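Local coordinates for uncharacterized protein DR_A0006 (Deinococcus radiodurans R1, PDB 3GGN), which is of unknown function but, as a COQ10-like START domain of the polyketide cyclase and lipid transport family, probably binds a hydrophobic molecule, at residues V10-K14 / F140-E145; G13-L19 / G101-V105; L31-H35 / Q132-D136; V60-E65 / R78-R84; G72-W77 / G89-F93. One frame throughout, in Å; residues are numbered along the deposited sequence.

Contact 1. Residues V10-K14 / F140-E145; sequences VTIGK and FKREQE
In the helix-grip fold of this START-type domain the long C-terminal helix lies on the curved sheet, and here Ile-12, at the end of edge strand 4-12, meets Phe-140, Lys-141 and Glu-145 of that helix. The short axes run almost exactly parallel, 8.8 Å apart. Ile-12 stands between aromatic and polar neighbours. Its CD1 presses on the Phe-140 ring obliquely, 3.6 Å from CD2, its CG1 slides past the methylenes of Lys-141 in the opposite direction, and its CG2 sits beside the Glu-145 carboxylate. With Lys-141 CG anti to the backbone N (chi1 174°), the extended lysine methylenes pass obliquely across the strand, by Thr-11 O, and CD of Lys-141 touches Val-10 CG2 at 3.6 Å. A final bend at chi4 turns Lys-141 NZ to Glu-145 OE1 (2.7 Å), met from above the carboxylate plane, a salt bridge between residues one helical turn apart. On the buried side, Phe-140 also packs edge-to-face with Trp-23 of helix 16-24. An alanine in place of Glu-145 would probably leave the N-H of Gly-13 and the ammonium of Lys-141 without their shared mate, and the turn less firmly tied to the helix. Gly-13 itself centres an inverse gamma turn, and its N-H points at Glu-145 OE2 over 2.9 Å, nearly straight at 177° and on the anti side of the carboxylate.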
# COMPACT_ATOMS: atom_id res chain seq x y z
N VAL B 10 -1.42 11.27 12.06
CA VAL B 10 -0.41 11.66 11.10
C VAL B 10 -0.95 12.92 10.44
O VAL B 10 -2.16 13.04 10.21
CB VAL B 10 -0.18 10.55 10.04
CG1 VAL B 10 -1.35 10.49 9.08
CG2 VAL B 10 1.11 10.80 9.29
N THR B 11 -0.06 13.86 10.18
CA THR B 11 -0.44 15.10 9.55
C THR B 11 -0.10 14.97 8.08
O THR B 11 1.00 14.56 7.72
CB THR B 11 0.34 16.28 10.15
OG1 THR B 11 0.21 16.25 11.58
CG2 THR B 11 -0.20 17.60 9.60
N ILE B 12 -1.06 15.32 7.22
CA ILE B 12 -0.87 15.21 5.79
C ILE B 12 -1.18 16.52 5.08
O ILE B 12 -2.20 17.16 5.35
CB ILE B 12 -1.74 14.08 5.23
CG1 ILE B 12 -1.34 12.77 5.91
CG2 ILE B 12 -1.60 14.01 3.72
CD1 ILE B 12 -2.22 11.59 5.58
N GLY B 13 -0.30 16.91 4.17
CA GLY B 13 -0.49 18.16 3.44
C GLY B 13 -1.56 18.12 2.36
O GLY B 13 -1.30 18.52 1.22
N LYS B 14 -2.75 17.65 2.70
CA LYS B 14 -3.86 17.59 1.75
C LYS B 14 -5.16 18.03 2.44
O LYS B 14 -5.27 17.96 3.66
CB LYS B 14 -4.02 16.18 1.21
CG LYS B 14 -2.92 15.74 0.24
CD LYS B 14 -2.95 16.59 -1.03
CE LYS B 14 -1.91 16.14 -2.04
NZ LYS B 14 -1.79 17.12 -3.17
N PHE B 140 0.02 5.80 3.92
CA PHE B 140 -1.12 6.60 3.47
C PHE B 140 -0.67 8.05 3.26
O PHE B 140 -1.10 8.71 2.30
CB PHE B 140 -2.24 6.53 4.51
CG PHE B 140 -3.42 7.42 4.20
CD1 PHE B 140 -4.12 7.28 3.01
CD2 PHE B 140 -3.85 8.37 5.13
CE1 PHE B 140 -5.25 8.08 2.74
CE2 PHE B 140 -4.96 9.17 4.87
CZ PHE B 140 -5.67 9.02 3.67
N LYS B 141 0.18 8.54 4.15
CA LYS B 141 0.70 9.90 4.05
C LYS B 141 1.55 10.04 2.79
O LYS B 141 1.34 10.93 1.97
CB LYS B 141 1.55 10.23 5.28
CG LYS B 141 2.25 11.58 5.21
CD LYS B 141 3.06 11.80 6.48
CE LYS B 141 3.59 13.23 6.55
NZ LYS B 141 4.40 13.57 5.37
N ARG B 142 2.53 9.16 2.63
CA ARG B 142 3.42 9.18 1.47
C ARG B 142 2.65 9.07 0.17
O ARG B 142 2.90 9.81 -0.78
CB ARG B 142 4.43 8.04 1.56
CG ARG B 142 5.27 7.82 0.31
CD ARG B 142 6.24 6.66 0.51
NE ARG B 142 6.99 6.35 -0.70
CZ ARG B 142 6.54 5.58 -1.68
NH1 ARG B 142 5.33 5.02 -1.59
NH2 ARG B 142 7.28 5.39 -2.77
N GLU B 143 1.71 8.13 0.12
CA GLU B 143 0.91 7.91 -1.08
C GLU B 143 0.10 9.13 -1.46
O GLU B 143 0.06 9.51 -2.63
CB GLU B 143 -0.00 6.70 -0.88
CG GLU B 143 0.75 5.38 -0.90
CD GLU B 143 -0.11 4.19 -0.52
OE1 GLU B 143 -1.25 4.09 -1.02
OE2 GLU B 143 0.36 3.35 0.28
N GLN B 144 -0.55 9.74 -0.48
CA GLN B 144 -1.35 10.93 -0.73
C GLN B 144 -0.49 12.12 -1.14
O GLN B 144 -0.80 12.80 -2.11
CB GLN B 144 -2.18 11.29 0.50
CG GLN B 144 -3.38 10.37 0.72
CD GLN B 144 -4.42 10.52 -0.37
OE1 GLN B 144 -4.83 11.63 -0.72
NE2 GLN B 144 -4.87 9.39 -0.92
N GLU B 145 0.59 12.37 -0.39
CA GLU B 145 1.46 13.51 -0.68
C GLU B 145 2.21 13.40 -2.01
O GLU B 145 2.65 14.41 -2.56
CB GLU B 145 2.45 13.73 0.47
CG GLU B 145 1.76 13.88 1.82
CD GLU B 145 2.61 14.57 2.87
OE1 GLU B 145 3.85 14.41 2.85
OE2 GLU B 145 2.02 15.27 3.73

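Contact 2. Residues G13-L19 / G101-V105; sequences GKPAEQL and GTEVV
The flat group of this contact is the peptide carbonyl of Lys-14, and the hydroxyl of Thr-102 comes to it in the carbonyl plane. Thr-102 OG1 gives its proton to Lys-14 O over 2.7 Å, with a C=O...donor angle of 157°. The hydroxyl is placed there by a first torsion (chi1 -50°) that sets OG1 beside the threonine's own N and leaves Thr-102 CG2 anti to that N, 4.0 Å from Ala-16 CB. Ala-16 N also lies near OG1, at 3.2 Å, but the angle is too poor for a hydrogen bond. Pro-15, between Lys-14 and Ala-16, holds the N-cap position, its ring turned off the strand. Farther along, Leu-19 drops from the first turn of the helix and slides past Thr-102 in the opposite direction, its CD1 3.6 Å from Thr-102 CB. The same methyl reaches Val-104 CG2 at 4.0 Å, a looser apolar touch two residues along the strand. Backbone approaches backbone where no side chains intervene: Gly-13 CA and Gly-101 CA are 3.9 Å apart. Gly-101 has a positive phi of 80°, a conformation in which a beta carbon would crowd the preceding carbonyl. Phe-93 of strand 86-95 and Phe-140 of helix 130-146 also pack against Leu-19. The arrangement is that of a strand-to-helix connection in the helix-grip fold, where helix 16-24 leaves edge strand 4-12 and starts across its neighbour 102-111.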
# COMPACT_ATOMS: atom_id res chain seq x y z
N GLY B 13 -0.30 16.91 4.17
CA GLY B 13 -0.49 18.16 3.44
C GLY B 13 -1.56 18.12 2.36
O GLY B 13 -1.30 18.52 1.22
N LYS B 14 -2.75 17.65 2.70
CA LYS B 14 -3.86 17.59 1.75
C LYS B 14 -5.16 18.03 2.44
O LYS B 14 -5.27 17.96 3.66
CB LYS B 14 -4.02 16.18 1.21
CG LYS B 14 -2.92 15.74 0.24
CD LYS B 14 -2.95 16.59 -1.03
CE LYS B 14 -1.91 16.14 -2.04
NZ LYS B 14 -1.79 17.12 -3.17
N PRO B 15 -6.14 18.50 1.66
CA PRO B 15 -7.43 18.94 2.22
C PRO B 15 -8.18 17.80 2.92
O PRO B 15 -8.10 16.64 2.51
CB PRO B 15 -8.18 19.45 0.99
CG PRO B 15 -7.07 19.93 0.09
CD PRO B 15 -6.05 18.83 0.23
N ALA B 16 -8.92 18.15 3.97
CA ALA B 16 -9.68 17.16 4.75
C ALA B 16 -10.65 16.33 3.93
O ALA B 16 -10.69 15.10 4.06
CB ALA B 16 -10.42 17.87 5.90
N GLU B 17 -11.46 16.99 3.11
CA GLU B 17 -12.44 16.30 2.27
C GLU B 17 -11.82 15.17 1.46
O GLU B 17 -12.37 14.06 1.40
CB GLU B 17 -13.11 17.29 1.30
CG GLU B 17 -14.05 18.31 1.93
CD GLU B 17 -15.33 17.70 2.48
OE1 GLU B 17 -15.87 16.77 1.84
OE2 GLU B 17 -15.81 18.16 3.54
N GLN B 18 -10.68 15.44 0.84
CA GLN B 18 -10.01 14.44 0.03
C GLN B 18 -9.63 13.21 0.84
O GLN B 18 -9.91 12.08 0.43
CB GLN B 18 -8.75 15.04 -0.59
CG GLN B 18 -8.02 14.10 -1.52
CD GLN B 18 -6.72 14.69 -2.03
OE1 GLN B 18 -6.67 15.86 -2.43
NE2 GLN B 18 -5.66 13.89 -2.03
N LEU B 19 -9.00 13.42 1.99
CA LEU B 19 -8.57 12.32 2.85
C LEU B 19 -9.77 11.55 3.38
O LEU B 19 -9.74 10.31 3.47
CB LEU B 19 -7.76 12.87 4.02
CG LEU B 19 -6.54 13.67 3.57
CD1 LEU B 19 -5.93 14.37 4.78
CD2 LEU B 19 -5.51 12.76 2.88
N GLY B 101 -2.75 21.51 5.69
CA GLY B 101 -2.63 20.10 5.99
C GLY B 101 -3.68 19.67 7.00
O GLY B 101 -4.21 20.48 7.77
N THR B 102 -3.97 18.37 6.99
CA THR B 102 -4.97 17.80 7.87
C THR B 102 -4.34 16.73 8.75
O THR B 102 -3.52 15.94 8.28
CB THR B 102 -6.08 17.14 7.05
OG1 THR B 102 -6.54 18.06 6.06
CG2 THR B 102 -7.24 16.70 7.94
N GLU B 103 -4.70 16.72 10.02
CA GLU B 103 -4.17 15.70 10.91
C GLU B 103 -5.23 14.61 11.01
O GLU B 103 -6.33 14.85 11.51
CB GLU B 103 -3.85 16.27 12.29
CG GLU B 103 -3.41 15.20 13.29
CD GLU B 103 -3.03 15.77 14.64
OE1 GLU B 103 -3.79 16.61 15.16
OE2 GLU B 103 -1.97 15.37 15.19
N VAL B 104 -4.89 13.43 10.51
CA VAL B 104 -5.79 12.28 10.55
C VAL B 104 -5.53 11.55 11.86
O VAL B 104 -4.40 11.12 12.11
CB VAL B 104 -5.52 11.32 9.37
CG1 VAL B 104 -6.39 10.08 9.50
CG2 VAL B 104 -5.80 12.03 8.05
N VAL B 105 -6.56 11.41 12.68
CA VAL B 105 -6.41 10.72 13.96
C VAL B 105 -7.22 9.43 13.92
O VAL B 105 -8.42 9.44 13.61
CB VAL B 105 -6.90 11.62 15.13
CG1 VAL B 105 -6.68 10.93 16.47
CG2 VAL B 105 -6.17 12.95 15.10

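Contact 3. Residues L31-H35 / Q132-D136; sequences LLMTH and QLRDD
Asp-136, on the long C-terminal helix, receives Thr-34 through both the backbone and the side chain of the threonine. The N-H of Thr-34 reaches Asp-136 OD2 over 3.0 Å at 163°, arriving from well above the carboxylate plane. Thr-34 OG1, set between its own backbone N and carbonyl carbon (chi1 59°), lies 3.0 Å from both OD1 and OD2 of Asp-136, within hydrogen-bonding distance of each. The carboxylate is further fixed by a salt bridge from OD1 to Arg-139, three residues on in the same helix. An alanine at Asp-136 would probably leave the Thr-34 N-H and Arg-139 without the carboxylate they share and let the 31-35 segment shift against the helix. Beside this site Gln-132 bends at chi2 to bring NE2 2.6 Å from Thr-34 OG1. On the inner side Met-33 turns away from the helix, yet its CE meets Leu-133 CD1 at 4.2 Å, and both side chains also touch Val-106 of the sheet. A water ties the backbones together, giving one bond to Asp-136 O at 2.6 Å and a weak one to Leu-31 O. Outside, Arg-142 and Glu-143 of the second subunit pack on Thr-34 and Leu-31, respectively. The contact is thus a junction of the helix-grip fold, where the short helix 29-32 and its outgoing loop dock under helix 130-146 close to the dimer interface.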
# COMPACT_ATOMS: atom_id res chain seq x y z
N LEU B 31 -6.86 -1.64 2.54
CA LEU B 31 -5.61 -1.10 1.98
C LEU B 31 -5.04 -0.12 3.00
O LEU B 31 -3.82 0.00 3.15
CB LEU B 31 -5.89 -0.39 0.65
CG LEU B 31 -6.35 -1.28 -0.52
CD1 LEU B 31 -6.97 -0.43 -1.62
CD2 LEU B 31 -5.17 -2.08 -1.05
N LEU B 32 -5.93 0.56 3.72
CA LEU B 32 -5.55 1.53 4.74
C LEU B 32 -5.20 0.83 6.06
O LEU B 32 -4.17 1.13 6.67
CB LEU B 32 -6.68 2.54 4.98
CG LEU B 32 -7.11 3.42 3.80
CD1 LEU B 32 -8.30 4.29 4.21
CD2 LEU B 32 -5.94 4.27 3.36
N MET B 33 -6.07 -0.07 6.49
CA MET B 33 -5.85 -0.82 7.73
C MET B 33 -5.54 -2.26 7.32
O MET B 33 -6.44 -3.05 7.04
CB MET B 33 -7.11 -0.78 8.60
CG MET B 33 -7.70 0.60 8.76
SD MET B 33 -8.92 0.74 10.08
CE MET B 33 -8.09 1.90 11.10
N THR B 34 -4.26 -2.60 7.29
CA THR B 34 -3.83 -3.92 6.85
C THR B 34 -4.24 -5.13 7.68
O THR B 34 -4.16 -6.26 7.20
CB THR B 34 -2.31 -3.94 6.62
OG1 THR B 34 -1.63 -3.60 7.84
CG2 THR B 34 -1.94 -2.93 5.55
N HIS B 35 -4.69 -4.93 8.92
CA HIS B 35 -5.11 -6.07 9.74
C HIS B 35 -6.46 -6.61 9.26
O HIS B 35 -6.85 -7.73 9.62
CB HIS B 35 -5.19 -5.68 11.22
CG HIS B 35 -6.05 -4.48 11.49
ND1 HIS B 35 -5.74 -3.22 11.02
CD2 HIS B 35 -7.19 -4.35 12.21
CE1 HIS B 35 -6.65 -2.36 11.44
NE2 HIS B 35 -7.54 -3.02 12.16
N GLN B 132 1.76 -1.62 13.41
CA GLN B 132 1.16 -1.87 12.11
C GLN B 132 0.33 -0.64 11.70
O GLN B 132 0.39 -0.20 10.55
CB GLN B 132 0.29 -3.13 12.16
CG GLN B 132 -0.49 -3.43 10.88
CD GLN B 132 -0.52 -4.91 10.51
OE1 GLN B 132 -0.81 -5.77 11.34
NE2 GLN B 132 -0.23 -5.21 9.26
N LEU B 133 -0.42 -0.09 12.64
CA LEU B 133 -1.22 1.10 12.35
C LEU B 133 -0.29 2.24 11.93
O LEU B 133 -0.54 2.91 10.92
CB LEU B 133 -2.06 1.52 13.56
CG LEU B 133 -3.01 2.71 13.35
CD1 LEU B 133 -4.05 2.38 12.29
CD2 LEU B 133 -3.70 3.07 14.66
N ARG B 134 0.79 2.46 12.69
CA ARG B 134 1.75 3.52 12.36
C ARG B 134 2.23 3.38 10.91
O ARG B 134 2.20 4.33 10.14
CB ARG B 134 2.97 3.48 13.29
CG ARG B 134 4.11 4.42 12.86
CD ARG B 134 3.65 5.87 12.80
NE ARG B 134 3.29 6.35 14.13
CZ ARG B 134 4.17 6.60 15.09
NH1 ARG B 134 5.47 6.44 14.85
NH2 ARG B 134 3.76 7.01 16.28
N ASP B 135 2.67 2.17 10.55
CA ASP B 135 3.15 1.92 9.20
C ASP B 135 2.06 2.22 8.16
O ASP B 135 2.33 2.87 7.15
CB ASP B 135 3.60 0.46 9.04
CG ASP B 135 4.81 0.12 9.90
OD1 ASP B 135 5.59 1.04 10.24
OD2 ASP B 135 4.99 -1.08 10.24
N ASP B 136 0.84 1.74 8.41
CA ASP B 136 -0.27 1.98 7.49
C ASP B 136 -0.52 3.48 7.28
O ASP B 136 -0.74 3.94 6.14
CB ASP B 136 -1.56 1.33 8.02
CG ASP B 136 -1.52 -0.19 8.00
OD1 ASP B 136 -0.67 -0.78 7.30
OD2 ASP B 136 -2.37 -0.80 8.69
O HOH W 1 -1.93 2.62 4.24

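Contact 4. Residues V60-E65 / R78-R84; sequences VSWEAE and RSLPGAR
Glu-65 and Arg-78 face each other as a hydrogen-bonded antiparallel pair in the beta hairpin of strands 59-70 and 74-79, which past Ser-79 gives way to a type II turn from Leu-80 to Ala-83. Both side chains take the same first torsion, with CG between backbone N and carbonyl carbon (chi1 83° in Glu-65, 69° in Arg-78), and stretch out side by side in one direction. Their salt bridge is nevertheless slack: Glu-65 OE2 lies at the guanidinium edge, bound weakly to Arg-78 NE over 3.3 Å. Leu-80 folds back toward the strand it faces, its CD1 against the backbone of Ala-64 and, at 3.7 Å, Glu-65 CB, while CD2 leans on the carboxylate of Glu-63. That carboxylate has its main partners elsewhere, in salt bridges with Arg-46 and Arg-48. Leu-80 N closes the strand pairing on Glu-63 O at 3.0 Å. On the side of Trp-62 the packing is apolar: Ala-83 CB sits 3.6 Å from Trp-62 CB, and Ser-79 CB meets the indole obliquely at CD1, while the Trp-62 ring also meets that of Trp-49. Arg-84 runs straight from CG to NE, laying CD 3.7 Å from Val-60 CG1. Its NH1 then bonds to Ser-61 O at 2.7 Å, and one water joins the same oxygen to Arg-84 N, which it meets at 2.6 Å.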
# COMPACT_ATOMS: atom_id res chain seq x y z
N VAL B 60 -12.49 -14.73 10.56
CA VAL B 60 -13.55 -14.31 11.47
C VAL B 60 -14.21 -13.02 10.96
O VAL B 60 -13.52 -12.05 10.65
CB VAL B 60 -12.99 -14.06 12.88
CG1 VAL B 60 -14.10 -13.54 13.80
CG2 VAL B 60 -12.40 -15.34 13.44
N SER B 61 -15.53 -13.03 10.89
CA SER B 61 -16.28 -11.87 10.42
C SER B 61 -17.41 -11.49 11.36
O SER B 61 -17.89 -12.30 12.15
CB SER B 61 -16.82 -12.11 9.01
OG SER B 61 -17.95 -12.96 9.02
N TRP B 62 -17.84 -10.24 11.27
CA TRP B 62 -18.92 -9.74 12.11
C TRP B 62 -19.57 -8.58 11.38
O TRP B 62 -19.03 -8.06 10.40
CB TRP B 62 -18.36 -9.26 13.45
CG TRP B 62 -17.45 -8.08 13.33
CD1 TRP B 62 -17.80 -6.76 13.35
CD2 TRP B 62 -16.03 -8.11 13.13
NE1 TRP B 62 -16.70 -5.97 13.17
CE2 TRP B 62 -15.60 -6.78 13.03
CE3 TRP B 62 -15.09 -9.15 13.02
CZ2 TRP B 62 -14.25 -6.44 12.83
CZ3 TRP B 62 -13.75 -8.81 12.82
CH2 TRP B 62 -13.35 -7.46 12.73
N GLU B 63 -20.74 -8.18 11.85
CA GLU B 63 -21.45 -7.08 11.25
C GLU B 63 -21.19 -5.83 12.09
O GLU B 63 -21.10 -5.90 13.32
CB GLU B 63 -22.95 -7.38 11.23
CG GLU B 63 -23.75 -6.51 10.27
CD GLU B 63 -25.21 -6.90 10.24
OE1 GLU B 63 -25.50 -8.12 10.19
OE2 GLU B 63 -26.07 -5.99 10.25
N ALA B 64 -21.06 -4.69 11.42
CA ALA B 64 -20.83 -3.43 12.11
C ALA B 64 -21.71 -2.34 11.51
O ALA B 64 -22.33 -2.54 10.46
CB ALA B 64 -19.37 -3.03 12.00
N GLU B 65 -21.77 -1.20 12.17
CA GLU B 65 -22.57 -0.08 11.69
C GLU B 65 -21.83 1.25 11.89
O GLU B 65 -21.06 1.39 12.84
CB GLU B 65 -23.91 -0.03 12.44
CG GLU B 65 -23.84 0.66 13.79
CD GLU B 65 -25.17 0.63 14.55
OE1 GLU B 65 -26.25 0.66 13.91
OE2 GLU B 65 -25.14 0.60 15.80
N ARG B 78 -18.89 0.72 14.90
CA ARG B 78 -18.87 -0.21 16.02
C ARG B 78 -19.56 -1.52 15.66
O ARG B 78 -20.53 -1.55 14.91
CB ARG B 78 -19.54 0.40 17.25
CG ARG B 78 -21.03 0.57 17.12
CD ARG B 78 -21.59 1.38 18.27
NE ARG B 78 -23.01 1.64 18.12
CZ ARG B 78 -23.66 2.59 18.79
NH1 ARG B 78 -23.01 3.35 19.66
NH2 ARG B 78 -24.96 2.77 18.59
N SER B 79 -19.03 -2.61 16.21
CA SER B 79 -19.59 -3.93 15.97
C SER B 79 -20.97 -3.97 16.62
O SER B 79 -21.22 -3.31 17.62
CB SER B 79 -18.70 -4.98 16.62
OG SER B 79 -18.43 -4.59 17.95
N LEU B 80 -21.88 -4.74 16.02
CA LEU B 80 -23.22 -4.89 16.56
C LEU B 80 -23.14 -5.93 17.67
O LEU B 80 -22.17 -6.69 17.74
CB LEU B 80 -24.19 -5.35 15.47
CG LEU B 80 -24.93 -4.25 14.70
CD1 LEU B 80 -23.96 -3.41 13.90
CD2 LEU B 80 -25.95 -4.89 13.78
N PRO B 81 -24.15 -5.98 18.56
CA PRO B 81 -24.16 -6.95 19.65
C PRO B 81 -24.16 -8.37 19.07
O PRO B 81 -24.82 -8.64 18.07
CB PRO B 81 -25.46 -6.65 20.39
CG PRO B 81 -25.76 -5.21 20.04
CD PRO B 81 -25.36 -5.13 18.59
N GLY B 82 -23.41 -9.27 19.71
CA GLY B 82 -23.35 -10.65 19.23
C GLY B 82 -22.18 -10.89 18.29
O GLY B 82 -21.89 -12.04 17.94
N ALA B 83 -21.51 -9.82 17.89
CA ALA B 83 -20.37 -9.92 16.98
C ALA B 83 -19.28 -10.83 17.54
O ALA B 83 -18.96 -10.76 18.73
CB ALA B 83 -19.79 -8.53 16.71
N ARG B 84 -18.73 -11.69 16.69
CA ARG B 84 -17.67 -12.60 17.12
C ARG B 84 -16.54 -11.82 17.77
O ARG B 84 -15.88 -12.31 18.68
CB ARG B 84 -17.11 -13.39 15.93
CG ARG B 84 -18.07 -14.37 15.28
CD ARG B 84 -17.33 -15.21 14.25
NE ARG B 84 -18.20 -16.18 13.59
CZ ARG B 84 -19.07 -15.88 12.62
NH1 ARG B 84 -19.19 -14.63 12.19
NH2 ARG B 84 -19.82 -16.84 12.08
O HOH W 2 -19.85 -12.09 14.36

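Contact 5. Residues G72-W77 / G89-F93; sequences GKRIAW and GEVLF
Strands 74-77 and 89-93 run antiparallel at 178° with their axes 4.7 Å apart, and regular pairs such as Ile-75 with Val-91 join them as a hairpin in the middle of the curved sheet. The pairing begins at a classic beta bulge, where Lys-73 and Arg-74 both face Glu-70 of the neighbouring strand; Phe-93 N reaches Lys-73 O over 2.8 Å. Ile-75, Trp-77 and Val-91 project on one side, where Trp-23 of helix 16-24 covers the first and the last. Trp-77 CG lies between its own N and carbonyl carbon (chi1 65°), which swings the indole flat across strand 89-93. Gly-89 CA rests over the six-membered ring in a CH-pi contact, 3.6 Å from its centroid, and having no side chain there lets the ring come down on the backbone. At the edge of the same ring Val-91 CG2 touches Trp-77 CH2 at 3.9 Å, and Trp-49 stacks with the indole from strand 46-52. Ile-75 CD1 comes to the edge of the Phe-93 ring, itself edge-to-face with Trp-23. On the other side of the sheet lie Arg-74, Ala-76, Glu-90 and Leu-92. The Arg-74 and Leu-92 side chains lie side by side, Arg-74 CB 3.5 Å from Leu-92 CD2, before the arginine bends twice. Glu-90 OE1 ends over the face of the guanidinium, 3.2 Å from Arg-74 NH2, a pairing of charges to which no N-H points.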
# COMPACT_ATOMS: atom_id res chain seq x y z
N GLY B 72 -15.90 14.89 5.50
CA GLY B 72 -14.68 15.64 5.71
C GLY B 72 -14.28 15.92 7.14
O GLY B 72 -13.34 16.67 7.38
N LYS B 73 -14.98 15.32 8.11
CA LYS B 73 -14.68 15.56 9.52
C LYS B 73 -14.44 14.32 10.36
O LYS B 73 -13.45 14.24 11.10
CB LYS B 73 -15.81 16.35 10.19
CG LYS B 73 -15.85 17.84 9.92
CD LYS B 73 -16.94 18.48 10.78
CE LYS B 73 -16.92 20.00 10.73
NZ LYS B 73 -17.32 20.54 9.40
N ARG B 74 -15.35 13.36 10.27
CA ARG B 74 -15.22 12.16 11.07
C ARG B 74 -16.04 10.99 10.60
O ARG B 74 -17.10 11.15 10.00
CB ARG B 74 -15.61 12.46 12.51
CG ARG B 74 -17.04 12.93 12.65
CD ARG B 74 -17.69 12.34 13.89
NE ARG B 74 -17.01 12.75 15.11
CZ ARG B 74 -17.33 12.29 16.31
NH1 ARG B 74 -18.32 11.41 16.45
NH2 ARG B 74 -16.65 12.69 17.38
N ILE B 75 -15.54 9.79 10.90
CA ILE B 75 -16.21 8.55 10.56
C ILE B 75 -16.01 7.66 11.78
O ILE B 75 -14.89 7.51 12.26
CB ILE B 75 -15.57 7.87 9.35
CG1 ILE B 75 -15.50 8.84 8.16
CG2 ILE B 75 -16.38 6.62 8.98
CD1 ILE B 75 -14.85 8.26 6.91
N ALA B 76 -17.09 7.09 12.30
CA ALA B 76 -17.02 6.21 13.47
C ALA B 76 -17.87 4.98 13.22
O ALA B 76 -18.92 5.06 12.57
CB ALA B 76 -17.51 6.95 14.72
N TRP B 77 -17.41 3.84 13.74
CA TRP B 77 -18.11 2.58 13.57
C TRP B 77 -17.99 1.69 14.79
O TRP B 77 -17.10 1.87 15.63
CB TRP B 77 -17.56 1.85 12.34
CG TRP B 77 -16.14 1.44 12.48
CD1 TRP B 77 -15.68 0.24 12.97
CD2 TRP B 77 -14.99 2.19 12.10
NE1 TRP B 77 -14.30 0.22 12.92
CE2 TRP B 77 -13.86 1.40 12.39
CE3 TRP B 77 -14.80 3.47 11.55
CZ2 TRP B 77 -12.55 1.84 12.14
CZ3 TRP B 77 -13.50 3.91 11.30
CH2 TRP B 77 -12.39 3.09 11.59
N GLY B 89 -14.20 1.94 16.03
CA GLY B 89 -13.16 2.72 15.41
C GLY B 89 -13.64 4.13 15.18
O GLY B 89 -14.85 4.39 15.12
N GLU B 90 -12.69 5.04 15.05
CA GLU B 90 -13.01 6.44 14.82
C GLU B 90 -11.84 7.10 14.13
O GLU B 90 -10.69 6.98 14.56
CB GLU B 90 -13.30 7.14 16.16
CG GLU B 90 -13.81 8.55 16.02
CD GLU B 90 -13.91 9.28 17.35
OE1 GLU B 90 -14.35 10.45 17.34
OE2 GLU B 90 -13.54 8.69 18.39
N VAL B 91 -12.12 7.79 13.03
CA VAL B 91 -11.07 8.51 12.32
C VAL B 91 -11.53 9.95 12.22
O VAL B 91 -12.63 10.22 11.73
CB VAL B 91 -10.83 7.95 10.91
CG1 VAL B 91 -9.63 8.67 10.27
CG2 VAL B 91 -10.55 6.45 10.98
N LEU B 92 -10.71 10.87 12.70
CA LEU B 92 -11.02 12.29 12.65
C LEU B 92 -10.12 12.95 11.61
O LEU B 92 -9.02 12.48 11.35
CB LEU B 92 -10.79 12.94 14.01
CG LEU B 92 -11.59 12.44 15.21
CD1 LEU B 92 -11.12 13.17 16.46
CD2 LEU B 92 -13.08 12.66 14.97
N PHE B 93 -10.61 14.04 11.02
CA PHE B 93 -9.85 14.80 10.03
C PHE B 93 -9.87 16.21 10.58
O PHE B 93 -10.84 16.95 10.39
CB PHE B 93 -10.54 14.71 8.67
CG PHE B 93 -10.62 13.30 8.14
CD1 PHE B 93 -9.50 12.70 7.57
CD2 PHE B 93 -11.79 12.56 8.26
CE1 PHE B 93 -9.55 11.38 7.14
CE2 PHE B 93 -11.86 11.23 7.83
CZ PHE B 93 -10.73 10.64 7.27

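How the contacts relate
Contact 2 touches both contact 1 and contact 5: contacts 1 and 2 share Gly-13 and Lys-14, and strands 4-12, 102-111 and 86-95 are sheet neighbours. Contacts 1 and 3 both use helix 130-146, meet through Phe-140 and Leu-32, and touch the second subunit. Contact 5, nearest the chain's centre, is the most regularly bonded and is packed with aromatic groups. Contact 4 extends its strand to the surface on the far side from contact 1, about 30 Å away centre to centre, and there strand pairing gives way to a turn, with arginines and a water adding to the backbone bonds. Where helices meet sheet or loop, in contacts 1 to 3, single carboxylates or hydroxyls grip backbone atoms instead.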